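Local coordinates for sortase family protein (Clostridium perfringens, PDB 4D70) that is a class D sortase transpeptidase that probably cleaves surface proteins at a sorting signal and joins them to an acceptor amine, at residues Gly126-Ile131 and Ile137-Ile142; Ala62-Asp65 and Gly70-Thr73; Ile167-Asn172 and Asp176-Lys181; Lys31-Glu36 and Glu85-His90. All coordinates share one frame; numbering follows the deposited sequence. Where two conformers were deposited one is given.

Contact 1: Gly126-Ile131 and Ile137-Ile142; sequences GDEIKI and IFQYEI
I129 and Y140 face each other as a hydrogen-bonded pair in an antiparallel beta hairpin of the sortase beta barrel. The hairpin joins strand 128-132 to strand 137-148. I129 N donates to Y140 O at 2.8 Å. Y140 N gives a bond of 2.8 Å back to I129 O. I131 and F138 repeat this pattern, with F138 N to I131 O at 2.7 Å. Before strand 128-132 begins, D127 O still receives I142 N at 3.0 Å.

I129, I131, F138 and Y140 project on one face of the hairpin. I131 slants past the Y140 ring, with I131 CG1 4.0 Å from Y140 CD1. Beyond this ring, Y140 OH bonds to the backbone N of G98, which fixes its polar end in a buried setting. I129 and I142 meet at about a right angle, I129 CD1 lying 3.9 Å from I142 CG1. M165 packs against I129, I131 and Y140, so this face belongs to the barrel interior.

K130 and E141 turn to the other face. K130 CG lies opposite the backbone N (chi1 180°), which carries the aliphatic chain up beside I137; K130 CG is 3.7 Å from I137 CG2. D127 directs OD2 outside the hairpin, where Q124 N and K68 NZ hold it. G126 has a positive phi of 98°, a value that glycine reaches easily. The fully stretched chain of E141 ends beside it, with E141 OE2 3.5 Å from G126 CA.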
# COMPACT_ATOMS: atom_id res chain seq x y z
N GLY A 126 7.67 15.10 2.56
CA GLY A 126 8.07 15.61 1.24
C GLY A 126 8.55 14.55 0.26
O GLY A 126 8.55 14.79 -0.94
N ASP A 127 8.86 13.35 0.73
CA ASP A 127 9.22 12.28 -0.18
C ASP A 127 7.99 11.78 -0.87
O ASP A 127 6.83 11.87 -0.35
CB ASP A 127 9.88 11.12 0.54
CG ASP A 127 11.29 11.46 1.01
OD1 ASP A 127 11.85 12.41 0.45
OD2 ASP A 127 11.77 10.83 1.99
N GLU A 128 8.20 11.28 -2.05
CA GLU A 128 7.10 10.83 -2.90
C GLU A 128 6.90 9.30 -2.89
O GLU A 128 7.88 8.54 -2.83
CB GLU A 128 7.38 11.26 -4.35
CG GLU A 128 6.17 11.69 -5.15
CD GLU A 128 6.57 12.44 -6.44
OE1 GLU A 128 6.97 13.61 -6.39
OE2 GLU A 128 6.52 11.84 -7.50
N ILE A 129 5.62 8.90 -2.99
CA ILE A 129 5.20 7.53 -3.13
C ILE A 129 4.33 7.48 -4.39
O ILE A 129 3.27 8.10 -4.47
CB ILE A 129 4.37 7.01 -1.93
CG1 ILE A 129 5.21 7.03 -0.61
CG2 ILE A 129 3.88 5.60 -2.17
CD1 ILE A 129 4.31 7.01 0.61
N LYS A 130 4.77 6.69 -5.33
CA LYS A 130 4.05 6.52 -6.60
C LYS A 130 3.25 5.22 -6.62
O LYS A 130 3.77 4.16 -6.39
CB LYS A 130 5.05 6.57 -7.77
CG LYS A 130 4.41 6.40 -9.16
CD LYS A 130 5.46 6.03 -10.21
CE LYS A 130 6.40 7.16 -10.53
NZ LYS A 130 7.48 6.59 -11.38
N ILE A 131 1.97 5.33 -6.93
CA ILE A 131 1.05 4.22 -6.92
C ILE A 131 0.43 4.15 -8.31
O ILE A 131 -0.20 5.10 -8.78
CB ILE A 131 -0.06 4.35 -5.90
CG1 ILE A 131 0.53 4.57 -4.50
CG2 ILE A 131 -0.96 3.09 -5.92
CD1 ILE A 131 1.29 3.38 -3.89
N ILE A 137 -1.51 6.70 -12.85
CA ILE A 137 -0.34 6.88 -11.98
C ILE A 137 -0.73 7.95 -10.98
O ILE A 137 -1.11 9.06 -11.38
CB ILE A 137 0.91 7.46 -12.70
CG1 ILE A 137 1.23 6.75 -14.01
CG2 ILE A 137 2.10 7.54 -11.75
CD1 ILE A 137 1.17 5.26 -13.89
N PHE A 138 -0.67 7.60 -9.70
CA PHE A 138 -0.98 8.54 -8.61
C PHE A 138 0.27 8.87 -7.82
O PHE A 138 1.00 7.97 -7.40
CB PHE A 138 -2.04 7.94 -7.69
CG PHE A 138 -3.36 7.73 -8.37
CD1 PHE A 138 -4.12 8.85 -8.76
CD2 PHE A 138 -3.85 6.44 -8.64
CE1 PHE A 138 -5.32 8.67 -9.43
CE2 PHE A 138 -5.08 6.28 -9.24
CZ PHE A 138 -5.81 7.39 -9.64
N GLN A 139 0.54 10.16 -7.63
CA GLN A 139 1.69 10.58 -6.87
C GLN A 139 1.25 11.10 -5.53
O GLN A 139 0.49 12.03 -5.47
CB GLN A 139 2.40 11.71 -7.59
CG GLN A 139 2.94 11.29 -8.94
CD GLN A 139 4.12 10.38 -8.77
OE1 GLN A 139 4.58 10.14 -7.67
NE2 GLN A 139 4.63 9.88 -9.88
N TYR A 140 1.70 10.47 -4.46
CA TYR A 140 1.41 10.94 -3.09
C TYR A 140 2.67 11.49 -2.44
O TYR A 140 3.82 11.02 -2.68
CB TYR A 140 0.85 9.80 -2.24
CG TYR A 140 -0.51 9.28 -2.58
CD1 TYR A 140 -0.65 8.26 -3.47
CD2 TYR A 140 -1.64 9.71 -1.91
CE1 TYR A 140 -1.89 7.70 -3.74
CE2 TYR A 140 -2.88 9.17 -2.16
CZ TYR A 140 -3.00 8.15 -3.07
OH TYR A 140 -4.22 7.64 -3.37
N GLU A 141 2.48 12.53 -1.66
CA GLU A 141 3.55 13.18 -0.96
C GLU A 141 3.36 13.04 0.56
O GLU A 141 2.37 13.49 1.11
CB GLU A 141 3.60 14.68 -1.27
CG GLU A 141 4.83 15.33 -0.67
CD GLU A 141 4.88 16.88 -0.96
OE1 GLU A 141 3.92 17.38 -1.53
OE2 GLU A 141 5.85 17.61 -0.64
N ILE A 142 4.37 12.50 1.22
CA ILE A 142 4.35 12.29 2.65
C ILE A 142 4.25 13.56 3.41
O ILE A 142 5.01 14.58 3.17
CB ILE A 142 5.62 11.50 3.11
CG1 ILE A 142 5.68 10.15 2.41
CG2 ILE A 142 5.69 11.36 4.63
CD1 ILE A 142 6.98 9.38 2.80

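Contact 2: Ala62-Asp65 and Gly70-Thr73; sequences ALID and GVHT
A beta hairpin with a G1 beta bulge pairs I64 with T73 and D65 with H72. In the bulge, G70 and V71 both face I66. I64 N donates to T73 O at 3.0 Å. T73 N returns a bond to I64 O at 2.9 Å.

D65 and H72 lie on one face. H72 ND1 donates to D65 OD1 at 2.6 Å, and the bond is nearly straight (167°). The carboxylate oxygen sits in the ring plane at the imidazole edge and uses its anti lone pair. The two flat groups are turned 45° from each other. This bond should limit the rotation of both.

I64 and T73 lie on the other face. Their methyls meet, I64 CG2 to T73 CG2 at 3.8 Å. T73 OG1 is trans to its backbone N (chi1 -172°), which places CG2 toward I64 and lets the hydroxyl bond to E30 OE2.

Helix 29-39 meets both strands: L34 and F37 pack on L63, and E30 of the same helix is the partner of T73 OG1. Strand 128-132 pairs along the other edge of strand 60-66, and I88 of strand 88-90 packs on I64 and T73.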
# COMPACT_ATOMS: atom_id res chain seq x y z
N ALA A 62 -2.09 -2.74 -7.46
CA ALA A 62 -1.31 -1.58 -7.84
C ALA A 62 0.16 -1.94 -7.71
O ALA A 62 0.55 -2.85 -6.97
CB ALA A 62 -1.62 -0.38 -6.91
N LEU A 63 0.96 -1.15 -8.38
CA LEU A 63 2.35 -1.12 -8.14
C LEU A 63 2.65 0.04 -7.19
O LEU A 63 1.97 1.06 -7.15
CB LEU A 63 3.09 -0.80 -9.45
CG LEU A 63 2.92 -1.80 -10.64
CD1 LEU A 63 3.76 -1.28 -11.81
CD2 LEU A 63 3.33 -3.23 -10.29
N ILE A 64 3.67 -0.16 -6.42
CA ILE A 64 4.21 0.88 -5.55
C ILE A 64 5.69 1.08 -5.86
O ILE A 64 6.49 0.13 -5.89
CB ILE A 64 3.98 0.54 -4.07
CG1 ILE A 64 4.54 1.66 -3.15
CG2 ILE A 64 4.62 -0.81 -3.67
CD1 ILE A 64 3.96 1.64 -1.74
N ASP A 65 6.07 2.33 -6.06
CA ASP A 65 7.46 2.73 -6.21
C ASP A 65 7.78 3.86 -5.26
O ASP A 65 7.08 4.86 -5.23
CB ASP A 65 7.70 3.21 -7.64
CG ASP A 65 7.51 2.10 -8.65
OD1 ASP A 65 8.47 1.31 -8.78
OD2 ASP A 65 6.39 1.96 -9.19
N GLY A 70 14.29 2.56 -2.64
CA GLY A 70 14.41 1.44 -3.54
C GLY A 70 13.27 0.48 -3.50
O GLY A 70 13.45 -0.67 -3.82
N VAL A 71 12.07 0.91 -3.10
CA VAL A 71 10.93 0.03 -3.11
C VAL A 71 10.27 0.07 -4.49
O VAL A 71 9.95 1.13 -5.00
CB VAL A 71 9.93 0.41 -2.04
CG1 VAL A 71 8.61 -0.29 -2.27
CG2 VAL A 71 10.47 0.09 -0.67
N HIS A 72 10.11 -1.10 -5.10
CA HIS A 72 9.55 -1.24 -6.44
C HIS A 72 8.86 -2.56 -6.43
O HIS A 72 9.48 -3.58 -6.75
CB HIS A 72 10.64 -1.22 -7.53
CG HIS A 72 11.46 0.03 -7.51
ND1 HIS A 72 10.96 1.24 -7.93
CD2 HIS A 72 12.70 0.28 -7.02
CE1 HIS A 72 11.86 2.18 -7.74
NE2 HIS A 72 12.92 1.63 -7.17
N THR A 73 7.59 -2.59 -6.09
CA THR A 73 6.91 -3.87 -6.01
C THR A 73 5.42 -3.69 -6.24
O THR A 73 5.01 -2.78 -6.94
CB THR A 73 7.27 -4.63 -4.72
OG1 THR A 73 6.73 -5.96 -4.78
CG2 THR A 73 6.71 -3.95 -3.47

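Contact 3: Ile167-Asn172 and Asp176-Lys181; sequences IVTCTN and DRYIVK
This is a strand-to-strand contact in an antiparallel hairpin, made by the last two strands of the chain, 163-171 and 176-184. Backbone bonds join I167 with V180, T169 with Y178 and T171 with D176. Each of these pairs bonds in both directions.

D176 O takes two donors, T171 N at 3.0 Å and R177 NH1 at 3.0 Å. They arrive from opposite faces of its carbonyl plane. R177 NH1 also bonds G174 O in the connecting turn, so the guanidinium is held in place. Its chain bends at chi2 (-58°), which folds the group back beside C170. C170 SG then lies over one guanidinium face, with C170 SG to R177 NH1 at 3.5 Å.

The sequence T166-C170 fits the TLxTC signature of sortases, with isoleucine for leucine. H108 of strand 101-109 touches both C170 and R177. This grouping is consistent with the Cys-His-Arg active site of the family. C170 N donates to N113 OD1.

On the face of T169 and Y178 a water links the two. It lies 2.8 Å from T169 OG1 and donates to Y178 O at 2.7 Å. It also sits in the Y178 ring plane, at the ring edge. V168 and I179 run side by side on the opposite face, V168 CG1 to I179 CD1 at 4.0 Å. At the turn, N172 ND2 donates to D176 OD2 at 2.9 Å. It comes from above the carboxylate plane, tilted 46° out of it, while the acceptor stays near the amide plane of N172.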
# COMPACT_ATOMS: atom_id res chain seq x y z
N ILE A 167 0.69 4.06 5.21
CA ILE A 167 1.49 2.83 5.31
C ILE A 167 1.67 2.50 6.77
O ILE A 167 2.06 3.34 7.54
CB ILE A 167 2.88 2.99 4.67
CG1 ILE A 167 2.73 3.47 3.22
CG2 ILE A 167 3.64 1.66 4.76
CD1 ILE A 167 3.99 3.45 2.39
N VAL A 168 1.31 1.30 7.16
CA VAL A 168 1.46 0.82 8.52
C VAL A 168 2.51 -0.29 8.61
O VAL A 168 2.38 -1.33 7.95
CB VAL A 168 0.12 0.19 9.02
CG1 VAL A 168 0.20 -0.23 10.50
CG2 VAL A 168 -1.00 1.19 8.82
N THR A 169 3.53 -0.06 9.43
CA THR A 169 4.56 -1.07 9.74
C THR A 169 4.74 -1.08 11.24
O THR A 169 4.03 -0.38 11.95
CB THR A 169 5.91 -0.76 9.05
OG1 THR A 169 6.36 0.59 9.37
CG2 THR A 169 5.81 -0.87 7.58
N CYS A 170 5.69 -1.87 11.75
CA CYS A 170 5.99 -1.93 13.17
C CYS A 170 7.26 -1.17 13.53
O CYS A 170 8.16 -1.02 12.72
CB CYS A 170 6.19 -3.42 13.63
SG CYS A 170 4.72 -4.39 13.34
N THR A 171 7.37 -0.81 14.78
CA THR A 171 8.58 -0.26 15.32
C THR A 171 8.67 -0.58 16.81
O THR A 171 7.76 -1.16 17.41
CB THR A 171 8.69 1.25 15.02
OG1 THR A 171 10.01 1.70 15.35
CG2 THR A 171 7.65 2.06 15.82
N ASN A 172 9.82 -0.27 17.36
CA ASN A 172 10.09 -0.49 18.77
C ASN A 172 9.93 -1.99 19.12
O ASN A 172 9.10 -2.37 19.96
CB ASN A 172 9.19 0.37 19.62
CG ASN A 172 9.57 0.33 21.10
OD1 ASN A 172 10.70 0.02 21.45
ND2 ASN A 172 8.61 0.64 21.96
N ASP A 176 5.11 -1.22 18.76
CA ASP A 176 4.35 -0.03 18.33
C ASP A 176 4.21 -0.09 16.82
O ASP A 176 4.73 -0.97 16.15
CB ASP A 176 5.14 1.22 18.69
CG ASP A 176 5.33 1.39 20.17
OD1 ASP A 176 4.43 1.09 20.97
OD2 ASP A 176 6.40 1.87 20.55
N ARG A 177 3.41 0.81 16.31
CA ARG A 177 3.15 0.93 14.88
C ARG A 177 3.74 2.19 14.34
O ARG A 177 3.59 3.25 14.94
CB ARG A 177 1.65 0.87 14.58
CG ARG A 177 1.01 -0.47 15.00
CD ARG A 177 1.67 -1.65 14.33
NE ARG A 177 1.19 -2.97 14.83
CZ ARG A 177 1.86 -3.77 15.66
NH1 ARG A 177 3.04 -3.43 16.20
NH2 ARG A 177 1.33 -4.93 15.99
N TYR A 178 4.41 2.08 13.21
CA TYR A 178 5.04 3.22 12.58
C TYR A 178 4.13 3.54 11.39
O TYR A 178 3.81 2.66 10.56
CB TYR A 178 6.43 2.82 12.10
CG TYR A 178 7.29 3.97 11.60
CD1 TYR A 178 8.10 4.66 12.47
CD2 TYR A 178 7.35 4.29 10.26
CE1 TYR A 178 8.92 5.69 12.02
CE2 TYR A 178 8.16 5.35 9.80
CZ TYR A 178 8.94 6.01 10.66
OH TYR A 178 9.74 7.03 10.21
N ILE A 179 3.68 4.77 11.34
CA ILE A 179 2.69 5.26 10.39
C ILE A 179 3.27 6.33 9.48
O ILE A 179 3.75 7.34 9.93
CB ILE A 179 1.50 5.86 11.15
CG1 ILE A 179 1.00 4.91 12.29
CG2 ILE A 179 0.38 6.22 10.19
CD1 ILE A 179 0.60 3.53 11.82
N VAL A 180 3.11 6.15 8.18
CA VAL A 180 3.46 7.13 7.18
C VAL A 180 2.17 7.49 6.45
O VAL A 180 1.52 6.60 5.90
CB VAL A 180 4.47 6.53 6.21
CG1 VAL A 180 4.82 7.52 5.12
CG2 VAL A 180 5.78 6.17 6.93
N LYS A 181 1.85 8.78 6.43
CA LYS A 181 0.71 9.30 5.69
C LYS A 181 1.18 10.25 4.62
O LYS A 181 2.21 10.97 4.79
CB LYS A 181 -0.28 10.00 6.64
CG LYS A 181 -0.99 8.94 7.56
CD LYS A 181 -2.13 9.57 8.37
CE LYS A 181 -3.03 8.54 9.08
NZ LYS A 181 -4.03 7.93 8.15
O HOH W 1 5.05 2.74 8.12

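Contact 4: Lys31-Glu36 and Glu85-His90; sequences KKTLEE and ENNIGH
T33 OG1 has two oxygens near it: V29 O, one turn back in its own helix, to which it bonds, and N87 OD1 across the contact. T33 OG1 to N87 OD1 is 3.2 Å. The bond to V29 O is the common way for a threonine hydroxyl to bind back to its helix.

The contact is small, about 76 Å² in all, and both residues are buried. The T33 and N87 side chains come from opposite directions; T33 CA and N87 CA are 8.3 Å apart. The rest of T33 is near the amide too. T33 CB is 3.9 Å from N87 OD1, and T33 CG2 is 4.0 Å from the same oxygen. N87 ND2 stays farther off, 4.1 Å from T33 OG1. T33 OG1 lies beside its backbone N (chi1 -53°), a setting in which the hydroxyl can bond back along the helix. N87 CG is also next to its own backbone N (chi1 -75°), which carries the amide out to the helix.

In the fold, the contact sets the N-terminal helix 29-39 against the short link between helix 81-86 and strand 88-90. T33 and N87 both pack on V74 of strand 71-77, and V29 and E30 of the helix also touch N87. The E30 bond to T73 and the packing of L34 on L63 also join the helix to the sheet.

With the T33 hydroxyl proton directed to V29 O, the meeting with N87 OD1 probably brings two acceptors together. N87 OD1 then gains little from T33, and the polar closeness probably adds little binding.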
# COMPACT_ATOMS: atom_id res chain seq x y z
N LYS A 31 7.06 -11.92 -6.49
CA LYS A 31 7.38 -11.74 -7.91
C LYS A 31 6.20 -12.16 -8.79
O LYS A 31 5.85 -11.50 -9.76
CB LYS A 31 8.59 -12.55 -8.31
CG LYS A 31 8.92 -12.50 -9.79
CD LYS A 31 9.37 -11.12 -10.24
CE LYS A 31 9.91 -11.15 -11.67
NZ LYS A 31 10.05 -9.79 -12.24
N LYS A 32 5.60 -13.28 -8.43
CA LYS A 32 4.50 -13.78 -9.20
C LYS A 32 3.35 -12.77 -9.22
O LYS A 32 2.84 -12.41 -10.28
CB LYS A 32 4.02 -15.10 -8.62
CG LYS A 32 3.01 -15.77 -9.51
CD LYS A 32 2.51 -17.13 -9.00
CE LYS A 32 0.99 -17.29 -9.19
NZ LYS A 32 0.24 -16.67 -8.05
N THR A 33 2.93 -12.35 -8.04
CA THR A 33 1.84 -11.39 -7.94
C THR A 33 2.19 -10.19 -8.76
O THR A 33 1.38 -9.62 -9.45
CB THR A 33 1.71 -10.95 -6.51
OG1 THR A 33 1.60 -12.10 -5.68
CG2 THR A 33 0.53 -10.04 -6.33
N LEU A 34 3.44 -9.80 -8.65
CA LEU A 34 3.94 -8.63 -9.36
C LEU A 34 3.88 -8.83 -10.85
O LEU A 34 3.40 -7.98 -11.58
CB LEU A 34 5.35 -8.30 -8.90
CG LEU A 34 6.18 -7.36 -9.71
CD1 LEU A 34 5.49 -6.02 -9.77
CD2 LEU A 34 7.55 -7.18 -9.07
N GLU A 35 4.32 -9.97 -11.33
CA GLU A 35 4.32 -10.19 -12.79
C GLU A 35 2.90 -10.35 -13.34
O GLU A 35 2.58 -9.84 -14.40
CB GLU A 35 5.22 -11.36 -13.16
CG GLU A 35 6.71 -11.07 -12.91
CD GLU A 35 7.18 -9.72 -13.50
OE1 GLU A 35 6.93 -9.45 -14.70
OE2 GLU A 35 7.79 -8.90 -12.76
N GLU A 36 2.03 -10.99 -12.58
CA GLU A 36 0.66 -11.20 -13.04
C GLU A 36 -0.08 -9.90 -13.18
O GLU A 36 -0.94 -9.73 -14.04
CB GLU A 36 -0.08 -12.16 -12.08
CG GLU A 36 0.79 -13.34 -11.64
CD GLU A 36 0.04 -14.64 -11.44
OE1 GLU A 36 -0.75 -14.77 -10.47
OE2 GLU A 36 0.30 -15.57 -12.22
N GLU A 85 2.01 -12.46 4.60
CA GLU A 85 3.17 -13.31 4.61
C GLU A 85 3.98 -13.09 3.35
O GLU A 85 5.21 -13.05 3.40
CB GLU A 85 2.75 -14.76 4.72
CG GLU A 85 3.88 -15.69 5.11
CD GLU A 85 3.35 -17.03 5.60
OE1 GLU A 85 2.40 -17.56 4.96
OE2 GLU A 85 3.87 -17.56 6.61
N ASN A 86 3.30 -12.90 2.23
CA ASN A 86 3.99 -12.76 0.95
C ASN A 86 4.03 -11.39 0.32
O ASN A 86 4.87 -11.14 -0.53
CB ASN A 86 3.36 -13.71 -0.01
CG ASN A 86 3.76 -15.12 0.29
OD1 ASN A 86 4.94 -15.44 0.28
ND2 ASN A 86 2.80 -15.95 0.65
N ASN A 87 3.10 -10.53 0.71
CA ASN A 87 3.02 -9.26 0.04
C ASN A 87 2.69 -8.14 0.99
O ASN A 87 2.18 -8.33 2.07
CB ASN A 87 1.93 -9.29 -1.01
CG ASN A 87 2.30 -10.05 -2.25
OD1 ASN A 87 1.66 -11.04 -2.61
ND2 ASN A 87 3.27 -9.57 -2.96
N ILE A 88 2.94 -6.94 0.50
CA ILE A 88 2.34 -5.74 1.06
C ILE A 88 0.85 -5.84 0.77
O ILE A 88 0.47 -6.21 -0.33
CB ILE A 88 2.87 -4.50 0.32
CG1 ILE A 88 4.36 -4.27 0.55
CG2 ILE A 88 2.10 -3.27 0.73
CD1 ILE A 88 4.88 -3.17 -0.35
N GLY A 89 0.01 -5.48 1.70
CA GLY A 89 -1.43 -5.71 1.54
C GLY A 89 -2.27 -4.47 1.72
O GLY A 89 -1.85 -3.53 2.41
N HIS A 90 -3.42 -4.44 1.07
CA HIS A 90 -4.33 -3.29 1.13
C HIS A 90 -5.39 -3.60 2.17
O HIS A 90 -6.07 -4.64 2.08
CB HIS A 90 -4.93 -3.01 -0.25
CG HIS A 90 -6.07 -2.07 -0.24
ND1 HIS A 90 -7.34 -2.39 -0.70
CD2 HIS A 90 -6.13 -0.78 0.13
CE1 HIS A 90 -8.13 -1.34 -0.59
NE2 HIS A 90 -7.42 -0.36 -0.07

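From the N terminus, helix 29-39 comes first, and contact 4 ties it to 85-90, closing a long loop. Contact 2 is nested inside that loop, as the hairpin of strands 60-66 and 71-77. Contact 1 opens after contact 4 has closed, and contact 3 follows it. These three are in series, and none cross. All four reach one sheet. K130 O and D65 N probably bond between contacts 1 and 2. I142 packs on V180 and K181, joining contacts 1 and 3. L34 and I88 of contact 4 pack on L63 and T73 of contact 2. Contacts 1 and 4 lie on opposite sides of the chain's centre, with their own centres about 20 Å apart.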